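Local coordinates for CRISPR-associated protein, Cse1 family (Acidimicrobium ferrooxidans, PDB 4H3T) that probably serves as the large subunit of the type I-E CRISPR surveillance complex Cascade, helping it to recognise and bind invading DNA, at residues A[20-23]-A[29-32]; A[33-38]-A[58-63]; A[65-70]-A[93-98]. The protein carries 1 engineered substitution. All blocks are in the same frame, centred on the assembly; numbering follows the deposited sequence.

Contact 1 (A[20-23]-A[29-32]); sequences VRFR and EVSL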
# COMPACT_ATOMS: atom_id res chain seq x y z
N VAL A 20 -8.07 -16.86 1.06
CA VAL A 20 -9.14 -15.96 1.47
C VAL A 20 -9.65 -16.36 2.83
O VAL A 20 -9.43 -17.48 3.29
CB VAL A 20 -10.31 -15.91 0.45
CG1 VAL A 20 -9.83 -15.38 -0.89
CG2 VAL A 20 -10.96 -17.27 0.29
N ARG A 21 -10.37 -15.45 3.45
CA ARG A 21 -11.09 -15.68 4.69
C ARG A 21 -12.59 -15.57 4.39
O ARG A 21 -13.03 -14.58 3.81
CB ARG A 21 -10.67 -14.66 5.74
CG ARG A 21 -11.45 -14.76 7.05
CD ARG A 21 -11.04 -13.58 7.92
NE ARG A 21 -9.82 -13.84 8.67
CZ ARG A 21 -9.75 -14.56 9.79
NH1 ARG A 21 -10.84 -15.14 10.29
NH2 ARG A 21 -8.58 -14.72 10.41
N PHE A 22 -13.35 -16.60 4.73
CA PHE A 22 -14.78 -16.66 4.47
C PHE A 22 -15.54 -15.99 5.60
O PHE A 22 -15.01 -15.88 6.70
CB PHE A 22 -15.22 -18.12 4.28
CG PHE A 22 -14.91 -18.66 2.91
CD1 PHE A 22 -15.81 -18.52 1.87
CD2 PHE A 22 -13.69 -19.31 2.66
CE1 PHE A 22 -15.51 -18.99 0.60
CE2 PHE A 22 -13.44 -19.87 1.42
CZ PHE A 22 -14.36 -19.76 0.41
N ARG A 23 -16.77 -15.50 5.33
CA ARG A 23 -17.62 -14.85 6.35
C ARG A 23 -17.97 -15.83 7.50
O ARG A 23 -18.11 -15.38 8.63
CB ARG A 23 -18.91 -14.29 5.71
CG ARG A 23 -18.64 -13.07 4.87
CD ARG A 23 -19.83 -12.74 3.98
NE ARG A 23 -20.83 -11.97 4.70
CZ ARG A 23 -22.03 -11.65 4.23
NH1 ARG A 23 -22.40 -12.02 3.00
NH2 ARG A 23 -22.88 -10.95 4.97
N GLU A 29 -7.82 -21.70 0.30
CA GLU A 29 -7.45 -21.19 -1.01
C GLU A 29 -8.52 -21.45 -2.00
O GLU A 29 -9.16 -22.49 -1.96
CB GLU A 29 -6.15 -21.84 -1.49
CG GLU A 29 -4.98 -21.30 -0.72
CD GLU A 29 -3.67 -21.98 -1.06
OE1 GLU A 29 -3.65 -22.81 -1.99
OE2 GLU A 29 -2.67 -21.69 -0.39
N VAL A 30 -8.75 -20.49 -2.91
CA VAL A 30 -9.78 -20.68 -3.94
C VAL A 30 -9.16 -20.44 -5.33
O VAL A 30 -8.09 -19.83 -5.46
CB VAL A 30 -11.02 -19.77 -3.70
CG1 VAL A 30 -11.74 -20.17 -2.41
CG2 VAL A 30 -10.66 -18.26 -3.68
N SER A 31 -9.85 -20.88 -6.34
CA SER A 31 -9.48 -20.65 -7.75
C SER A 31 -9.98 -19.28 -8.18
O SER A 31 -10.76 -18.66 -7.45
CB SER A 31 -10.14 -21.70 -8.60
OG SER A 31 -11.54 -21.54 -8.43
N LEU A 32 -9.59 -18.84 -9.37
CA LEU A 32 -10.08 -17.56 -9.87
C LEU A 32 -11.58 -17.63 -10.18
O LEU A 32 -12.28 -16.67 -9.92
CB LEU A 32 -9.34 -17.08 -11.11
CG LEU A 32 -7.94 -16.62 -10.91
CD1 LEU A 32 -7.24 -16.61 -12.24
CD2 LEU A 32 -7.89 -15.25 -10.29
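V20 and F22 on one strand and V30 on the other meet on the apolar face of the beta hairpin built from strands 18-22 and 27-30. The CA atoms of V20 and E29 lie 6.0 Å apart. V20 and F22, two residues apart on a strand, present their side chains on the same face, and V30 points toward them from across the hairpin. The two valines cross at about a right angle, with V20 CG2 4.0 Å from V30 CG1 and V20 CG1 4.1 Å from V30 CG2. Beta-branched valine is favoured in extended strands, and its two methyls form a compact apolar surface at short range. F22 reaches farther: the end of its ring comes obliquely to V30, and its CZ lies 3.9 Å from V30 CG1. That methyl is anti to its own carbonyl carbon (chi1 -65°), which places it where both V20 and F22 can touch it. Strand 18-22 is the middle strand of a three-stranded antiparallel sheet, paired on its other edge with strand 42-45, and I42 there packs against V20 and F22. I35 of the following helix covers both valines. E29, partly exposed, meets R162 in a salt bridge on the side away from the valines. Just past the hairpin, S31 is the N-cap of helix 32-37, its OG accepting a hydrogen bond from D34 N.

Contact 2 (A[33-38]-A[58-63]); sequences RDIFVL and RLVLAL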
# COMPACT_ATOMS: atom_id res chain seq x y z
N ARG A 33 -12.10 -18.77 -10.60
CA ARG A 33 -13.50 -18.94 -10.84
C ARG A 33 -14.27 -18.78 -9.51
O ARG A 33 -15.20 -17.97 -9.45
CB ARG A 33 -13.80 -20.30 -11.52
CG ARG A 33 -15.25 -20.37 -11.97
CD ARG A 33 -15.97 -21.52 -11.34
NE ARG A 33 -17.35 -21.62 -11.84
CZ ARG A 33 -18.37 -22.04 -11.10
NH1 ARG A 33 -18.19 -22.38 -9.83
NH2 ARG A 33 -19.60 -22.09 -11.63
N ASP A 34 -13.86 -19.49 -8.46
CA ASP A 34 -14.51 -19.40 -7.15
C ASP A 34 -14.33 -18.06 -6.47
O ASP A 34 -15.23 -17.62 -5.78
CB ASP A 34 -14.04 -20.53 -6.21
CG ASP A 34 -14.80 -21.82 -6.49
OD1 ASP A 34 -15.79 -21.77 -7.25
OD2 ASP A 34 -14.39 -22.88 -5.96
N ILE A 35 -13.25 -17.37 -6.68
CA ILE A 35 -13.10 -16.06 -6.03
C ILE A 35 -14.21 -15.06 -6.56
O ILE A 35 -14.68 -14.23 -5.79
CB ILE A 35 -11.64 -15.52 -6.11
CG1 ILE A 35 -11.31 -14.72 -4.82
CG2 ILE A 35 -11.39 -14.75 -7.35
CD1 ILE A 35 -10.00 -14.12 -4.73
N PHE A 36 -14.69 -15.23 -7.79
CA PHE A 36 -15.75 -14.41 -8.35
C PHE A 36 -17.11 -14.98 -7.96
O PHE A 36 -17.95 -14.25 -7.46
CB PHE A 36 -15.60 -14.35 -9.88
CG PHE A 36 -14.61 -13.28 -10.22
CD1 PHE A 36 -14.98 -11.95 -10.19
CD2 PHE A 36 -13.30 -13.60 -10.55
CE1 PHE A 36 -14.07 -10.96 -10.46
CE2 PHE A 36 -12.36 -12.60 -10.78
CZ PHE A 36 -12.76 -11.29 -10.76
N VAL A 37 -17.31 -16.27 -8.16
CA VAL A 37 -18.62 -16.90 -7.87
C VAL A 37 -18.96 -16.74 -6.38
O VAL A 37 -20.10 -16.41 -6.06
CB VAL A 37 -18.64 -18.38 -8.31
CG1 VAL A 37 -19.95 -19.09 -7.88
CG2 VAL A 37 -18.46 -18.46 -9.82
N LEU A 38 -17.95 -16.85 -5.50
CA LEU A 38 -18.17 -16.79 -4.05
C LEU A 38 -17.78 -15.45 -3.40
O LEU A 38 -17.77 -15.36 -2.17
CB LEU A 38 -17.38 -17.93 -3.39
CG LEU A 38 -17.67 -19.35 -3.89
CD1 LEU A 38 -16.79 -20.34 -3.17
CD2 LEU A 38 -19.10 -19.73 -3.69
N ARG A 58 -5.24 -6.23 -7.73
CA ARG A 58 -5.20 -5.65 -9.07
C ARG A 58 -5.37 -6.69 -10.16
O ARG A 58 -6.08 -6.44 -11.11
CB ARG A 58 -3.95 -4.82 -9.28
CG ARG A 58 -4.05 -3.57 -8.45
CD ARG A 58 -2.79 -2.87 -8.21
NE ARG A 58 -2.17 -2.31 -9.41
CZ ARG A 58 -2.15 -1.04 -9.77
NH1 ARG A 58 -2.89 -0.14 -9.12
NH2 ARG A 58 -1.42 -0.65 -10.81
N LEU A 59 -4.84 -7.89 -9.98
CA LEU A 59 -5.07 -8.97 -10.94
C LEU A 59 -6.55 -9.29 -11.06
O LEU A 59 -7.11 -9.48 -12.15
CB LEU A 59 -4.31 -10.24 -10.50
CG LEU A 59 -4.72 -11.56 -11.25
CD1 LEU A 59 -4.27 -11.47 -12.62
CD2 LEU A 59 -4.03 -12.79 -10.62
N VAL A 60 -7.18 -9.46 -9.92
CA VAL A 60 -8.60 -9.80 -9.82
C VAL A 60 -9.48 -8.64 -10.36
O VAL A 60 -10.46 -8.91 -11.05
CB VAL A 60 -9.01 -10.27 -8.39
CG1 VAL A 60 -10.50 -10.50 -8.28
CG2 VAL A 60 -8.31 -11.59 -8.09
N LEU A 61 -9.09 -7.41 -10.18
CA LEU A 61 -9.86 -6.28 -10.75
C LEU A 61 -9.77 -6.24 -12.28
O LEU A 61 -10.75 -5.95 -12.93
CB LEU A 61 -9.33 -4.97 -10.20
CG LEU A 61 -9.70 -4.65 -8.73
CD1 LEU A 61 -8.82 -3.49 -8.20
CD2 LEU A 61 -11.20 -4.35 -8.58
N ALA A 62 -8.57 -6.51 -12.87
CA ALA A 62 -8.45 -6.57 -14.32
C ALA A 62 -9.39 -7.64 -14.85
O ALA A 62 -10.03 -7.46 -15.89
CB ALA A 62 -7.02 -6.87 -14.71
N LEU A 63 -9.44 -8.78 -14.16
CA LEU A 63 -10.33 -9.90 -14.57
C LEU A 63 -11.83 -9.48 -14.45
O LEU A 63 -12.62 -9.76 -15.35
CB LEU A 63 -9.99 -10.99 -13.59
CG LEU A 63 -10.15 -12.46 -13.83
CD1 LEU A 63 -10.25 -12.87 -15.35
CD2 LEU A 63 -8.98 -13.15 -13.14
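I35 and V60 mark the nearest approach of the two backbones, with their CA atoms 8.6 Å apart. The local axes of helices 32-37 and 52-68 come within 11.5 Å and cross steeply, at -73°, so few residues of each helix can meet. F36 spans most of the gap, and a long flat side chain is what such a separation needs. Its ring enters edge first: CZ lies 3.3 Å from V60 O, which sits in the ring plane, so the C-H rim faces the carbonyl oxygen, a probably mildly favourable meeting. Packing here is tight, for F36 CZ is also 3.4 Å from V60 CG1. That methyl stands anti to the backbone N of V60 (chi1 175°) and flanks the CZ/CE2 edge from one side of the ring plane. One turn on, L63 flanks it from the other side, its CG 3.8 Å from F36 CE2, so the edge is wedged between them. I35 adds a looser contact, its CG2 4.4 Å from V60 CG1. Cutting F36 back to an alanine removes the ring, which would probably open a gap between the helices and leave V60 CG1 and L63 without their apolar partner. R33 forms salt bridges with D92 and E88 of helix 88-98. In this steep helix crossing, packed by apolar side chains, the short helix 32-37 lies between the hairpin before it and the long helix 52-68.

Contact 3 (A[65-70]-A[93-98]); sequences YRILRG and DYFARW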
# COMPACT_ATOMS: atom_id res chain seq x y z
N TYR A 65 -13.19 -6.36 -14.76
CA TYR A 65 -13.57 -5.49 -15.89
C TYR A 65 -13.84 -6.29 -17.17
O TYR A 65 -14.75 -5.94 -17.97
CB TYR A 65 -12.46 -4.46 -16.17
CG TYR A 65 -12.47 -3.29 -15.24
CD1 TYR A 65 -13.47 -2.32 -15.31
CD2 TYR A 65 -11.37 -3.03 -14.42
CE1 TYR A 65 -13.41 -1.15 -14.55
CE2 TYR A 65 -11.29 -1.87 -13.67
CZ TYR A 65 -12.31 -0.93 -13.73
OH TYR A 65 -12.22 0.19 -12.91
N ARG A 66 -13.08 -7.38 -17.37
CA ARG A 66 -13.23 -8.22 -18.58
C ARG A 66 -14.43 -9.14 -18.44
O ARG A 66 -15.14 -9.33 -19.45
CB ARG A 66 -11.96 -9.04 -18.88
CG ARG A 66 -10.69 -8.22 -19.18
CD ARG A 66 -10.91 -7.26 -20.35
NE ARG A 66 -11.09 -8.02 -21.59
CZ ARG A 66 -11.60 -7.55 -22.73
NH1 ARG A 66 -12.08 -6.31 -22.79
NH2 ARG A 66 -11.63 -8.31 -23.81
N ILE A 67 -14.65 -9.74 -17.25
CA ILE A 67 -15.82 -10.62 -17.08
C ILE A 67 -17.10 -9.78 -17.17
O ILE A 67 -18.06 -10.19 -17.79
CB ILE A 67 -15.75 -11.39 -15.73
CG1 ILE A 67 -14.67 -12.49 -15.74
CG2 ILE A 67 -17.12 -11.98 -15.39
CD1 ILE A 67 -14.23 -12.94 -14.33
N LEU A 68 -17.14 -8.65 -16.47
CA LEU A 68 -18.37 -7.85 -16.44
C LEU A 68 -18.54 -6.97 -17.70
O LEU A 68 -19.62 -6.38 -17.89
CB LEU A 68 -18.30 -6.97 -15.16
CG LEU A 68 -18.21 -7.79 -13.83
CD1 LEU A 68 -17.93 -6.86 -12.66
CD2 LEU A 68 -19.48 -8.56 -13.55
N ARG A 69 -17.48 -6.81 -18.53
CA ARG A 69 -17.50 -5.95 -19.72
C ARG A 69 -17.93 -4.57 -19.25
O ARG A 69 -18.71 -3.89 -19.86
CB ARG A 69 -18.41 -6.54 -20.81
CG ARG A 69 -17.88 -7.92 -21.20
CD ARG A 69 -18.52 -8.57 -22.40
NE ARG A 69 -18.43 -7.73 -23.60
CZ ARG A 69 -17.34 -7.54 -24.36
NH1 ARG A 69 -17.40 -6.76 -25.43
NH2 ARG A 69 -16.19 -8.13 -24.04
N GLY A 70 -17.34 -4.14 -18.17
CA GLY A 70 -17.73 -2.89 -17.56
C GLY A 70 -17.33 -2.94 -16.11
O GLY A 70 -16.52 -3.79 -15.74
N ASP A 93 -18.52 -18.15 -18.94
CA ASP A 93 -18.28 -17.83 -20.36
C ASP A 93 -16.86 -17.24 -20.55
O ASP A 93 -16.17 -17.61 -21.49
CB ASP A 93 -19.32 -16.82 -20.90
CG ASP A 93 -20.73 -17.34 -21.06
OD1 ASP A 93 -20.91 -18.59 -21.01
OD2 ASP A 93 -21.65 -16.50 -21.21
N TYR A 94 -16.43 -16.37 -19.64
CA TYR A 94 -15.09 -15.78 -19.77
C TYR A 94 -14.01 -16.86 -19.63
O TYR A 94 -13.14 -16.95 -20.49
CB TYR A 94 -14.88 -14.64 -18.76
CG TYR A 94 -13.57 -13.92 -18.96
CD1 TYR A 94 -13.44 -12.90 -19.90
CD2 TYR A 94 -12.43 -14.30 -18.26
CE1 TYR A 94 -12.22 -12.28 -20.12
CE2 TYR A 94 -11.20 -13.76 -18.54
CZ TYR A 94 -11.10 -12.71 -19.42
OH TYR A 94 -9.86 -12.15 -19.61
N PHE A 95 -14.06 -17.67 -18.56
CA PHE A 95 -13.02 -18.70 -18.35
C PHE A 95 -13.10 -19.82 -19.38
O PHE A 95 -12.05 -20.36 -19.71
CB PHE A 95 -13.04 -19.26 -16.92
CG PHE A 95 -12.46 -18.29 -15.93
CD1 PHE A 95 -11.17 -17.80 -16.08
CD2 PHE A 95 -13.23 -17.80 -14.88
CE1 PHE A 95 -10.64 -16.91 -15.16
CE2 PHE A 95 -12.71 -16.85 -13.99
CZ PHE A 95 -11.44 -16.37 -14.18
N ALA A 96 -14.26 -20.09 -20.00
CA ALA A 96 -14.30 -21.08 -21.10
C ALA A 96 -13.50 -20.49 -22.27
O ALA A 96 -12.68 -21.20 -22.85
CB ALA A 96 -15.74 -21.39 -21.53
N ARG A 97 -13.65 -19.19 -22.57
CA ARG A 97 -12.89 -18.55 -23.66
C ARG A 97 -11.37 -18.46 -23.39
O ARG A 97 -10.60 -18.62 -24.31
CB ARG A 97 -13.43 -17.12 -23.95
CG ARG A 97 -12.65 -16.22 -24.92
CD ARG A 97 -12.87 -16.54 -26.39
NE ARG A 97 -12.15 -15.63 -27.30
CZ ARG A 97 -10.86 -15.72 -27.64
NH1 ARG A 97 -10.08 -16.66 -27.12
NH2 ARG A 97 -10.33 -14.84 -28.49
N TRP A 98 -10.95 -18.17 -22.16
CA TRP A 98 -9.55 -17.84 -21.91
C TRP A 98 -8.79 -18.82 -21.07
O TRP A 98 -7.57 -18.58 -20.84
CB TRP A 98 -9.52 -16.47 -21.21
CG TRP A 98 -9.96 -15.37 -22.14
CD1 TRP A 98 -11.17 -14.74 -22.16
CD2 TRP A 98 -9.25 -14.92 -23.30
NE1 TRP A 98 -11.23 -13.87 -23.22
CE2 TRP A 98 -10.06 -13.96 -23.94
CE3 TRP A 98 -8.01 -15.25 -23.86
CZ2 TRP A 98 -9.66 -13.30 -25.10
CZ3 TRP A 98 -7.61 -14.61 -25.01
CH2 TRP A 98 -8.42 -13.62 -25.61
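The Y94 ring meets two neighbouring side chains of helix 52-68, R66 and I67, both obliquely and from the same side of its plane. Y94 leaves its helix with CG anti to the backbone N (chi1 -174°), a direction that carries the ring across to helix 52-68. Near the ring's base, the I67 side chain runs at about a right angle to that of Y94, with I67 CG1 3.7 Å from Y94 CG. Farther out, R66 CB is 3.5 Å from Y94 CE1. On the opposite face, W98 CD1 lies 3.3 Å above the Y94 ring, toward its rim. R66 then bends at chi2 and chi3, and its guanidinium plane stands 82° from the tyrosine ring, so the two groups are not stacked. Arginine suits the place because its CB packs on the ring while the bent chain carries NE to a salt bridge with E238. The same carboxylate oxygen, E238 OE2, is hydrogen-bonded to Y94 OH, which also bonds with W237 NE1; tyrosine thus combines an apolar ring with a polar tip that is held within the protein. The fold element here is a pair of helices near the N-terminus of the Cse1 chain, 52-68 and 88-98, meeting near their C-terminal ends. At the end of the first, R69 has positive phi and G70 N bonds to Y65 O, the 6→1 bond found in Schellman motifs; at the backbone angles of G70 a side chain would jam against R69 O. In this buried spot the branched I67 gives CG1 to Y94 and CD1 to F95, 4.2 Å from F95 CE2, while the flat phenylalanine can meet both I67 and F102, the latter edge-to-face.

How the contacts relate
The three contacts follow one another in series along the chain and sit on the same side of its centre. Contacts 1 and 2 have centres about 10 Å apart, as do contacts 2 and 3, whereas contacts 1 and 3 are about 20 Å apart. Strand 27-30 of contact 1 leads directly into helix 32-37 of contact 2, and helix 52-68 serves both contacts 2 and 3. L63 links contacts 2 and 3, touching Y94 and F95, and also reaches L32, while I35 joins the hairpin to the helices through V20 and V30. The hairpin and three helices thus probably pack round a shared apolar interior, joining the small sheet to the helices in the N-terminal part of this Cse1 protein.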